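Local coordinates for protein putative ABC transporter (Thermobispora bispora, PDB 4PE6) that probably serves as the solute-binding protein of an ABC transporter and, consistent with a carbohydrate-binding family, holds a four-carbon sugar acid in its cleft, at residues V129-Y134 with V257-A262; P287-E292 with E307-P312; K137-S142 with G253-M258. All coordinates share one frame; numbering follows the deposited sequence.

Interaction 1 of 3, residues V129-Y134 with V257-A262; sequences VDWATY and VMSDPA. With LTH ((2R,3S)-2,3,4-trihydroxybutanoic acid), chain C.
The sugar-acid pocket of this two-lobed periplasmic-binding-protein fold is walled in part by W131 of helix 128-142, which lies against V257, M258 and S259 where strand 255-258 runs out into a loop. With CG trans to the backbone N (chi1 174°), the indole projects from the helix toward the strand and lays one face on its backbone. M258 CA sits 3.8 Å from the centroid of the five-membered ring, 20° off the ring normal, a CH-pi contact over the face. S259 N rests over the same face but nearer the rim, 3.4 Å from W131 CE3.

The selenomethionine side chain of M258 runs beside the indole in the same direction and bends at chi3 (79°). Its terminal CE is thereby brought 3.8 Å from W131 CZ2 and also reaches the ligand, 3.6 Å from LTH O1. At the pyrrole end, V257 CG1 packs 4.0 Å from W131 CD1 and leans as well on Y134 CB, one helical turn further along. W131 NE1 comes within 3.1 Å of V257 O, yet the angle is too poor for a hydrogen bond.

M164 and C213 also touch the indole, while S259 O accepts a hydrogen bond from W32 NE1. D113, N30 and R33 hold the same ligand by hydrogen bonds. The ligand's terminal hydroxyl O4 lies at the indole edge, near the ring plane and 3.5 Å from W131 CZ3, and accepts a short hydrogen bond, S259 OG to LTH O4 2.6 Å.

Interaction 2 of 3, residues P287-E292 with E307-P312; sequences PIVLIE and EYAAWP
W311 and V289 meet through their first torsions: chi1 of -61° sets the W311 ring opposite its own carbonyl carbon, and chi1 of -174° turns V289 CG1 away from the backbone N, leaving CG2 beside that N. The two side chains run antiparallel alongside one another, and V289 CG2 settles over one indole face, 4.0 Å from the centroid of the five-membered ring, as a CH-pi contact. V289 CG1 goes instead to A309, ending 3.7 Å from A309 CB, where I291 CD1 also packs.

The indole N-H is spent on the backbone. W311 NE1 donates to I288 O at 2.9 Å with an N-H...O angle of 150°. I288 O lies close to the ring plane, but the donor stands above the carbonyl plane. A second, weak bond runs from W311 NE1 to P287 O at 3.3 Å, and P287 CG lies 4.0 Å from W311 CD1. These bonds and the methyl over its face together limit the indole's rotation. W299 of helix 293-302 packs against V289, I291 and A309. Here the loop before helix 315-327 lies against strand 283-290, the last in the chain, between strands 122-126 and 255-258, consistent with the interlobe hinge region of a type I periplasmic binding protein.

Interaction 3 of 3, residues K137-S142 with G253-M258; sequences KPVLES and GSVAVM
V139 and V255 meet at a slant, methyl against methyl, with V139 CG2 3.9 Å from V255 CG2. The same V139 methyl also borders the backbone ahead of the strand, 3.8 Å from G253 O. CG2, set opposite the carbonyl carbon of V139, is thus the branch that reaches both V255 and G253. V255 turns its two methyls to different helix residues: CG2 faces V139, whereas CG1 meets P138 more loosely, 4.4 Å from P138 CB at the flank of the helix.

Three residues beyond V139, S142 bears directly on G253. S142 CB lies only 3.4 Å from G253 CA, tighter than an ordinary carbon contact. G253 has no side chain to come between them, and its positive phi of 100° suits glycine in the connection ahead of the strand. The S142 hydroxyl is folded back on its own helix: chi1 of 84° places OG between the backbone N and the carbonyl carbon, and OG donates to V139 O at 2.8 Å.

Polar contact between the two segments is made through a water. It donates to G253 O at 2.7 Å and, more weakly, to P138 O at 2.9 Å, so it joins the helix backbone to that connection. This contact lies near the surface of the second lobe: helix 128-142 lies on the sheet there, with V139 touching A209 and I211 of strand 209-211, S142 touching A232, and V255 touching T234 of the neighbouring strand 232-235.

From the N terminus, helix 128-142 supplies the first segment of interactions 1 and 3, and strand 255-258 with its flanks supplies the second. Interaction 3 closes a shorter loop, 137-142 back to 253-258, within that of interaction 1, from 129-134 to 257-262; their second segments overlap at V257 and M258, which touch the helix segment only in interaction 1. Together they hold the helix to the sheet from the ligand cleft to the lobe surface. Interaction 2 follows in series, closing a short loop around helix 293-302. Sheet pairing joins it to the others, V289 N lying 2.8 Å from M258 O, and W311 N also donates a hydrogen bond to D260 OD1.

Interaction 1 of 3, residues V129-Y134 with V257-A262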
loop_
_atom_site.group_PDB
_atom_site.type_symbol
_atom_site.label_atom_id
_atom_site.label_comp_id
_atom_site.label_asym_id
_atom_site.label_seq_id
_atom_site.Cartn_x
_atom_site.Cartn_y
_atom_site.Cartn_z
ATOM N N VAL A 129 6.679 6.884 -5.463
ATOM C CA VAL A 129 6.731 8.137 -6.178
ATOM C C VAL A 129 5.636 8.224 -7.241
ATOM O O VAL A 129 4.958 9.236 -7.339
ATOM C CB VAL A 129 8.104 8.376 -6.817
ATOM C CG1 VAL A 129 8.053 9.592 -7.723
ATOM C CG2 VAL A 129 9.151 8.584 -5.719
ATOM N N ASP A 130 5.467 7.177 -8.037
ATOM C CA ASP A 130 4.424 7.192 -9.060
ATOM C C ASP A 130 3.031 7.361 -8.446
ATOM O O ASP A 130 2.223 8.141 -8.942
ATOM C CB ASP A 130 4.467 5.922 -9.899
ATOM C CG ASP A 130 5.609 5.918 -10.907
ATOM O OD1 ASP A 130 6.323 6.939 -11.019
ATOM O OD2 ASP A 130 5.799 4.880 -11.556
ATOM N N TRP A 131 2.770 6.616 -7.367
ATOM C CA TRP A 131 1.495 6.714 -6.655
ATOM C C TRP A 131 1.259 8.138 -6.222
ATOM O O TRP A 131 0.273 8.749 -6.603
ATOM C CB TRP A 131 1.492 5.760 -5.462
ATOM C CG TRP A 131 0.295 5.838 -4.532
ATOM C CD1 TRP A 131 -0.800 6.648 -4.633
ATOM C CD2 TRP A 131 0.128 5.085 -3.339
ATOM N NE1 TRP A 131 -1.664 6.424 -3.560
ATOM C CE2 TRP A 131 -1.111 5.471 -2.757
ATOM C CE3 TRP A 131 0.905 4.124 -2.693
ATOM C CZ2 TRP A 131 -1.586 4.927 -1.563
ATOM C CZ3 TRP A 131 0.417 3.569 -1.499
ATOM C CH2 TRP A 131 -0.832 3.969 -0.964
ATOM N N ALA A 132 2.184 8.691 -5.443
ATOM C CA ALA A 132 2.005 10.070 -4.977
ATOM C C ALA A 132 1.787 11.061 -6.111
ATOM O O ALA A 132 1.040 12.018 -5.951
ATOM C CB ALA A 132 3.174 10.505 -4.088
ATOM N N THR A 133 2.441 10.839 -7.266
ATOM C CA THR A 133 2.303 11.741 -8.388
ATOM C C THR A 133 0.917 11.578 -9.021
ATOM O O THR A 133 0.248 12.564 -9.312
ATOM C CB THR A 133 3.440 11.510 -9.426
ATOM O OG1 THR A 133 4.708 11.687 -8.783
ATOM C CG2 THR A 133 3.347 12.502 -10.614
ATOM N N TYR A 134 0.481 10.338 -9.213
ATOM C CA TYR A 134 -0.859 10.073 -9.746
ATOM C C TYR A 134 -1.978 10.561 -8.817
ATOM O O TYR A 134 -3.090 10.824 -9.270
ATOM C CB TYR A 134 -1.059 8.580 -10.024
ATOM C CG TYR A 134 -0.363 8.064 -11.264
ATOM C CD1 TYR A 134 -0.500 8.709 -12.492
ATOM C CD2 TYR A 134 0.412 6.899 -11.216
ATOM C CE1 TYR A 134 0.127 8.220 -13.632
ATOM C CE2 TYR A 134 1.044 6.409 -12.338
ATOM C CZ TYR A 134 0.899 7.071 -13.542
ATOM O OH TYR A 134 1.525 6.582 -14.650
ATOM N N VAL A 257 -6.071 5.486 -6.957
ATOM C CA VAL A 257 -4.756 4.859 -7.166
ATOM C C VAL A 257 -4.138 4.472 -5.810
ATOM O O VAL A 257 -4.235 5.216 -4.836
ATOM C CB VAL A 257 -3.816 5.793 -7.976
ATOM C CG1 VAL A 257 -3.695 7.167 -7.315
ATOM C CG2 VAL A 257 -2.447 5.154 -8.169
HETATM N N MSE A 258 -3.547 3.286 -5.728
HETATM C CA MSE A 258 -2.825 2.843 -4.534
HETATM C C MSE A 258 -1.795 1.844 -4.973
HETATM O O MSE A 258 -1.820 1.345 -6.107
HETATM C CB MSE A 258 -3.730 2.139 -3.493
HETATM C CG MSE A 258 -4.832 3.030 -2.972
HETATM SE SE MSE A 258 -5.693 2.296 -1.358
HETATM C CE MSE A 258 -4.312 2.825 -0.033
ATOM N N SER A 259 -0.862 1.563 -4.080
ATOM C CA SER A 259 -0.007 0.393 -4.178
ATOM C C SER A 259 -0.822 -0.897 -4.193
ATOM O O SER A 259 -2.037 -0.897 -3.871
ATOM C CB SER A 259 0.979 0.373 -3.012
ATOM O OG SER A 259 0.274 0.345 -1.770
ATOM N N ASP A 260 -0.128 -1.983 -4.512
ATOM C CA ASP A 260 -0.702 -3.324 -4.642
ATOM C C ASP A 260 -0.616 -4.086 -3.340
ATOM O O ASP A 260 0.481 -4.404 -2.885
ATOM C CB ASP A 260 0.071 -4.082 -5.734
ATOM C CG ASP A 260 -0.390 -5.520 -5.928
ATOM O OD1 ASP A 260 -1.551 -5.883 -5.613
ATOM O OD2 ASP A 260 0.430 -6.303 -6.437
ATOM N N PRO A 261 -1.776 -4.385 -2.713
ATOM C CA PRO A 261 -1.744 -5.183 -1.491
ATOM C C PRO A 261 -1.115 -6.555 -1.693
ATOM O O PRO A 261 -0.544 -7.101 -0.753
ATOM C CB PRO A 261 -3.229 -5.331 -1.105
ATOM C CG PRO A 261 -3.918 -4.217 -1.795
ATOM C CD PRO A 261 -3.143 -3.977 -3.066
ATOM N N ALA A 262 -1.215 -7.099 -2.907
ATOM C CA ALA A 262 -0.651 -8.378 -3.223
ATOM C C ALA A 262 0.864 -8.377 -3.422
ATOM O O ALA A 262 1.428 -9.355 -3.862
ATOM C CB ALA A 262 -1.376 -8.997 -4.425
HETATM O O1 LTH C . -1.851 1.830 2.450
HETATM C C1 LTH C . -0.934 1.199 3.096
HETATM O O LTH C . -1.028 0.757 4.261
HETATM C C2 LTH C . 0.381 0.862 2.352
HETATM O O2 LTH C . 1.323 0.201 3.234
HETATM C C3 LTH C . 1.059 2.104 1.811
HETATM O O3 LTH C . 1.346 3.003 2.880
HETATM C C4 LTH C . 2.388 1.695 1.146
HETATM O O4 LTH C . 2.030 0.874 0.004
#

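Interaction 2 of 3, residues P287-E292 with E307-P312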
loop_
_atom_site.group_PDB
_atom_site.type_symbol
_atom_site.label_atom_id
_atom_site.label_comp_id
_atom_site.label_asym_id
_atom_site.label_seq_id
_atom_site.Cartn_x
_atom_site.Cartn_y
_atom_site.Cartn_z
ATOM N N PRO A 287 4.362 -3.361 -9.820
ATOM C CA PRO A 287 3.449 -2.300 -10.229
ATOM C C PRO A 287 2.378 -1.937 -9.221
ATOM O O PRO A 287 1.775 -2.810 -8.586
ATOM C CB PRO A 287 2.778 -2.873 -11.488
ATOM C CG PRO A 287 2.803 -4.354 -11.262
ATOM C CD PRO A 287 4.123 -4.603 -10.586
ATOM N N ILE A 288 2.102 -0.638 -9.146
ATOM C CA ILE A 288 0.967 -0.124 -8.377
ATOM C C ILE A 288 -0.362 -0.472 -9.089
ATOM O O ILE A 288 -0.359 -1.095 -10.156
ATOM C CB ILE A 288 1.072 1.403 -8.205
ATOM C CG1 ILE A 288 1.089 2.101 -9.577
ATOM C CG2 ILE A 288 2.300 1.784 -7.371
ATOM C CD1 ILE A 288 0.932 3.611 -9.495
ATOM N N VAL A 289 -1.482 -0.072 -8.476
ATOM C CA VAL A 289 -2.830 -0.281 -9.020
ATOM C C VAL A 289 -3.467 1.084 -9.279
ATOM O O VAL A 289 -4.018 1.726 -8.372
ATOM C CB VAL A 289 -3.744 -1.105 -8.072
ATOM C CG1 VAL A 289 -5.067 -1.414 -8.754
ATOM C CG2 VAL A 289 -3.054 -2.397 -7.638
ATOM N N LEU A 290 -3.353 1.542 -10.519
ATOM C CA LEU A 290 -3.987 2.783 -10.952
ATOM C C LEU A 290 -5.325 2.427 -11.613
ATOM O O LEU A 290 -5.350 1.684 -12.580
ATOM C CB LEU A 290 -3.065 3.513 -11.929
ATOM C CG LEU A 290 -3.617 4.730 -12.676
ATOM C CD1 LEU A 290 -3.829 5.901 -11.733
ATOM C CD2 LEU A 290 -2.676 5.094 -13.833
ATOM N N ILE A 291 -6.419 2.949 -11.078
ATOM C CA ILE A 291 -7.747 2.702 -11.629
ATOM C C ILE A 291 -8.226 3.967 -12.329
ATOM O O ILE A 291 -8.799 4.848 -11.714
ATOM C CB ILE A 291 -8.738 2.252 -10.542
ATOM C CG1 ILE A 291 -8.188 1.003 -9.856
ATOM C CG2 ILE A 291 -10.100 1.935 -11.151
ATOM C CD1 ILE A 291 -8.999 0.542 -8.672
ATOM N N GLU A 292 -7.948 4.048 -13.625
ATOM C CA GLU A 292 -8.498 5.108 -14.461
ATOM C C GLU A 292 -9.965 4.819 -14.761
ATOM O O GLU A 292 -10.445 3.706 -14.536
ATOM C CB GLU A 292 -7.677 5.248 -15.736
ATOM C CG GLU A 292 -6.279 5.756 -15.431
ATOM C CD GLU A 292 -5.478 6.021 -16.675
ATOM O OE1 GLU A 292 -5.190 5.059 -17.414
ATOM O OE2 GLU A 292 -5.136 7.196 -16.901
ATOM N N GLU A 307 -12.898 -5.059 -0.135
ATOM C CA GLU A 307 -11.757 -5.681 -0.794
ATOM C C GLU A 307 -11.069 -4.652 -1.671
ATOM O O GLU A 307 -11.700 -4.040 -2.518
ATOM C CB GLU A 307 -12.184 -6.859 -1.655
ATOM C CG GLU A 307 -11.041 -7.569 -2.371
ATOM C CD GLU A 307 -11.525 -8.628 -3.355
ATOM O OE1 GLU A 307 -12.757 -8.747 -3.537
ATOM O OE2 GLU A 307 -10.678 -9.329 -3.948
ATOM N N TYR A 308 -9.772 -4.473 -1.446
ATOM C CA TYR A 308 -8.965 -3.558 -2.233
ATOM C C TYR A 308 -8.457 -4.265 -3.496
ATOM O O TYR A 308 -8.144 -5.463 -3.484
ATOM C CB TYR A 308 -7.782 -3.030 -1.392
ATOM C CG TYR A 308 -8.192 -2.001 -0.369
ATOM C CD1 TYR A 308 -9.032 -2.340 0.693
ATOM C CD2 TYR A 308 -7.777 -0.675 -0.480
ATOM C CE1 TYR A 308 -9.408 -1.401 1.633
ATOM C CE2 TYR A 308 -8.149 0.274 0.458
ATOM C CZ TYR A 308 -8.965 -0.095 1.513
ATOM O OH TYR A 308 -9.344 0.817 2.451
ATOM N N ALA A 309 -8.365 -3.514 -4.582
ATOM C CA ALA A 309 -7.836 -4.025 -5.835
ATOM C C ALA A 309 -6.398 -4.480 -5.613
ATOM O O ALA A 309 -5.600 -3.785 -4.940
ATOM C CB ALA A 309 -7.898 -2.959 -6.923
ATOM N N ALA A 310 -6.087 -5.640 -6.174
ATOM C CA ALA A 310 -4.820 -6.338 -5.960
ATOM C C ALA A 310 -4.467 -7.141 -7.204
ATOM O O ALA A 310 -5.357 -7.676 -7.842
ATOM C CB ALA A 310 -4.942 -7.253 -4.750
ATOM N N TRP A 311 -3.186 -7.211 -7.580
ATOM C CA TRP A 311 -2.830 -7.990 -8.759
ATOM C C TRP A 311 -2.761 -9.483 -8.380
ATOM O O TRP A 311 -2.243 -9.835 -7.312
ATOM C CB TRP A 311 -1.515 -7.511 -9.375
ATOM C CG TRP A 311 -1.516 -6.095 -9.852
ATOM C CD1 TRP A 311 -0.649 -5.108 -9.473
ATOM C CD2 TRP A 311 -2.396 -5.504 -10.807
ATOM N NE1 TRP A 311 -0.927 -3.936 -10.149
ATOM C CE2 TRP A 311 -2.004 -4.151 -10.962
ATOM C CE3 TRP A 311 -3.483 -5.983 -11.555
ATOM C CZ2 TRP A 311 -2.670 -3.272 -11.814
ATOM C CZ3 TRP A 311 -4.129 -5.110 -12.409
ATOM C CH2 TRP A 311 -3.719 -3.768 -12.532
ATOM N N PRO A 312 -3.323 -10.364 -9.219
ATOM C CA PRO A 312 -3.313 -11.787 -8.879
ATOM C C PRO A 312 -1.997 -12.469 -9.269
ATOM O O PRO A 312 -1.899 -13.101 -10.330
ATOM C CB PRO A 312 -4.505 -12.341 -9.683
ATOM C CG PRO A 312 -4.546 -11.468 -10.899
ATOM C CD PRO A 312 -4.089 -10.099 -10.455
#

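Interaction 3 of 3, residues K137-S142 with G253-M258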
loop_
_atom_site.group_PDB
_atom_site.type_symbol
_atom_site.label_atom_id
_atom_site.label_comp_id
_atom_site.label_asym_id
_atom_site.label_seq_id
_atom_site.Cartn_x
_atom_site.Cartn_y
_atom_site.Cartn_z
ATOM N N LYS A 137 -0.928 15.160 -8.854
ATOM C CA LYS A 137 -0.880 16.004 -10.044
ATOM C C LYS A 137 -2.220 16.131 -10.795
ATOM O O LYS A 137 -2.655 17.247 -11.086
ATOM C CB LYS A 137 0.255 15.588 -10.995
ATOM C CG LYS A 137 0.490 16.588 -12.115
ATOM C CD LYS A 137 1.846 16.373 -12.783
ATOM C CE LYS A 137 2.087 17.298 -13.975
ATOM N NZ LYS A 137 1.592 18.685 -13.737
ATOM N N PRO A 138 -2.868 15.002 -11.129
ATOM C CA PRO A 138 -4.167 15.127 -11.799
ATOM C C PRO A 138 -5.223 15.840 -10.950
ATOM O O PRO A 138 -6.142 16.487 -11.498
ATOM C CB PRO A 138 -4.591 13.665 -12.063
ATOM C CG PRO A 138 -3.397 12.819 -11.799
ATOM C CD PRO A 138 -2.496 13.599 -10.882
ATOM N N VAL A 139 -5.095 15.726 -9.633
ATOM C CA VAL A 139 -6.030 16.385 -8.730
ATOM C C VAL A 139 -5.854 17.903 -8.786
ATOM O O VAL A 139 -6.831 18.654 -8.896
ATOM C CB VAL A 139 -5.893 15.830 -7.296
ATOM C CG1 VAL A 139 -6.628 16.691 -6.294
ATOM C CG2 VAL A 139 -6.417 14.397 -7.241
ATOM N N LEU A 140 -4.609 18.352 -8.768
ATOM C CA LEU A 140 -4.340 19.774 -8.871
ATOM C C LEU A 140 -4.731 20.321 -10.250
ATOM O O LEU A 140 -5.254 21.440 -10.349
ATOM C CB LEU A 140 -2.878 20.057 -8.565
ATOM C CG LEU A 140 -2.523 19.729 -7.102
ATOM C CD1 LEU A 140 -1.027 19.689 -6.885
ATOM C CD2 LEU A 140 -3.171 20.715 -6.143
ATOM N N GLU A 141 -4.482 19.542 -11.303
ATOM C CA GLU A 141 -4.937 19.935 -12.632
ATOM C C GLU A 141 -6.453 20.081 -12.666
ATOM O O GLU A 141 -6.958 21.025 -13.257
ATOM C CB GLU A 141 -4.495 18.949 -13.718
ATOM C CG GLU A 141 -3.013 18.990 -14.034
ATOM C CD GLU A 141 -2.594 20.223 -14.819
ATOM O OE1 GLU A 141 -3.193 20.521 -15.881
ATOM O OE2 GLU A 141 -1.625 20.873 -14.380
ATOM N N SER A 142 -7.169 19.159 -12.029
ATOM C CA SER A 142 -8.641 19.179 -12.046
ATOM C C SER A 142 -9.244 20.404 -11.360
ATOM O O SER A 142 -10.406 20.726 -11.595
ATOM C CB SER A 142 -9.223 17.908 -11.427
ATOM O OG SER A 142 -9.297 18.033 -10.011
ATOM N N GLY A 253 -12.673 15.395 -10.664
ATOM C CA GLY A 253 -11.220 15.279 -10.593
ATOM C C GLY A 253 -10.771 14.221 -9.609
ATOM O O GLY A 253 -9.567 14.021 -9.421
ATOM N N SER A 254 -11.726 13.556 -8.949
ATOM C CA SER A 254 -11.382 12.483 -8.022
ATOM C C SER A 254 -10.614 11.398 -8.744
ATOM O O SER A 254 -10.797 11.210 -9.937
ATOM C CB SER A 254 -12.624 11.933 -7.318
ATOM O OG SER A 254 -13.111 12.895 -6.390
ATOM N N VAL A 255 -9.705 10.730 -8.029
ATOM C CA VAL A 255 -8.890 9.633 -8.590
ATOM C C VAL A 255 -8.914 8.415 -7.675
ATOM O O VAL A 255 -9.348 8.498 -6.521
ATOM C CB VAL A 255 -7.441 10.063 -8.842
ATOM C CG1 VAL A 255 -7.409 11.153 -9.891
ATOM C CG2 VAL A 255 -6.773 10.508 -7.535
ATOM N N ALA A 256 -8.488 7.278 -8.207
ATOM C CA ALA A 256 -8.357 6.051 -7.430
ATOM C C ALA A 256 -7.078 5.341 -7.808
ATOM O O ALA A 256 -6.999 4.677 -8.861
ATOM C CB ALA A 256 -9.551 5.136 -7.673
ATOM N N VAL A 257 -6.071 5.486 -6.957
ATOM C CA VAL A 257 -4.756 4.859 -7.166
ATOM C C VAL A 257 -4.138 4.472 -5.810
ATOM O O VAL A 257 -4.235 5.216 -4.836
ATOM C CB VAL A 257 -3.816 5.793 -7.976
ATOM C CG1 VAL A 257 -3.695 7.167 -7.315
ATOM C CG2 VAL A 257 -2.447 5.154 -8.169
HETATM N N MSE A 258 -3.547 3.286 -5.728
HETATM C CA MSE A 258 -2.825 2.843 -4.534
HETATM C C MSE A 258 -1.795 1.844 -4.973
HETATM O O MSE A 258 -1.820 1.345 -6.107
HETATM C CB MSE A 258 -3.730 2.139 -3.493
HETATM C CG MSE A 258 -4.832 3.030 -2.972
HETATM SE SE MSE A 258 -5.693 2.296 -1.358
HETATM C CE MSE A 258 -4.312 2.825 -0.033
HETATM O O HOH W 1 -8.021 14.326 -11.556
#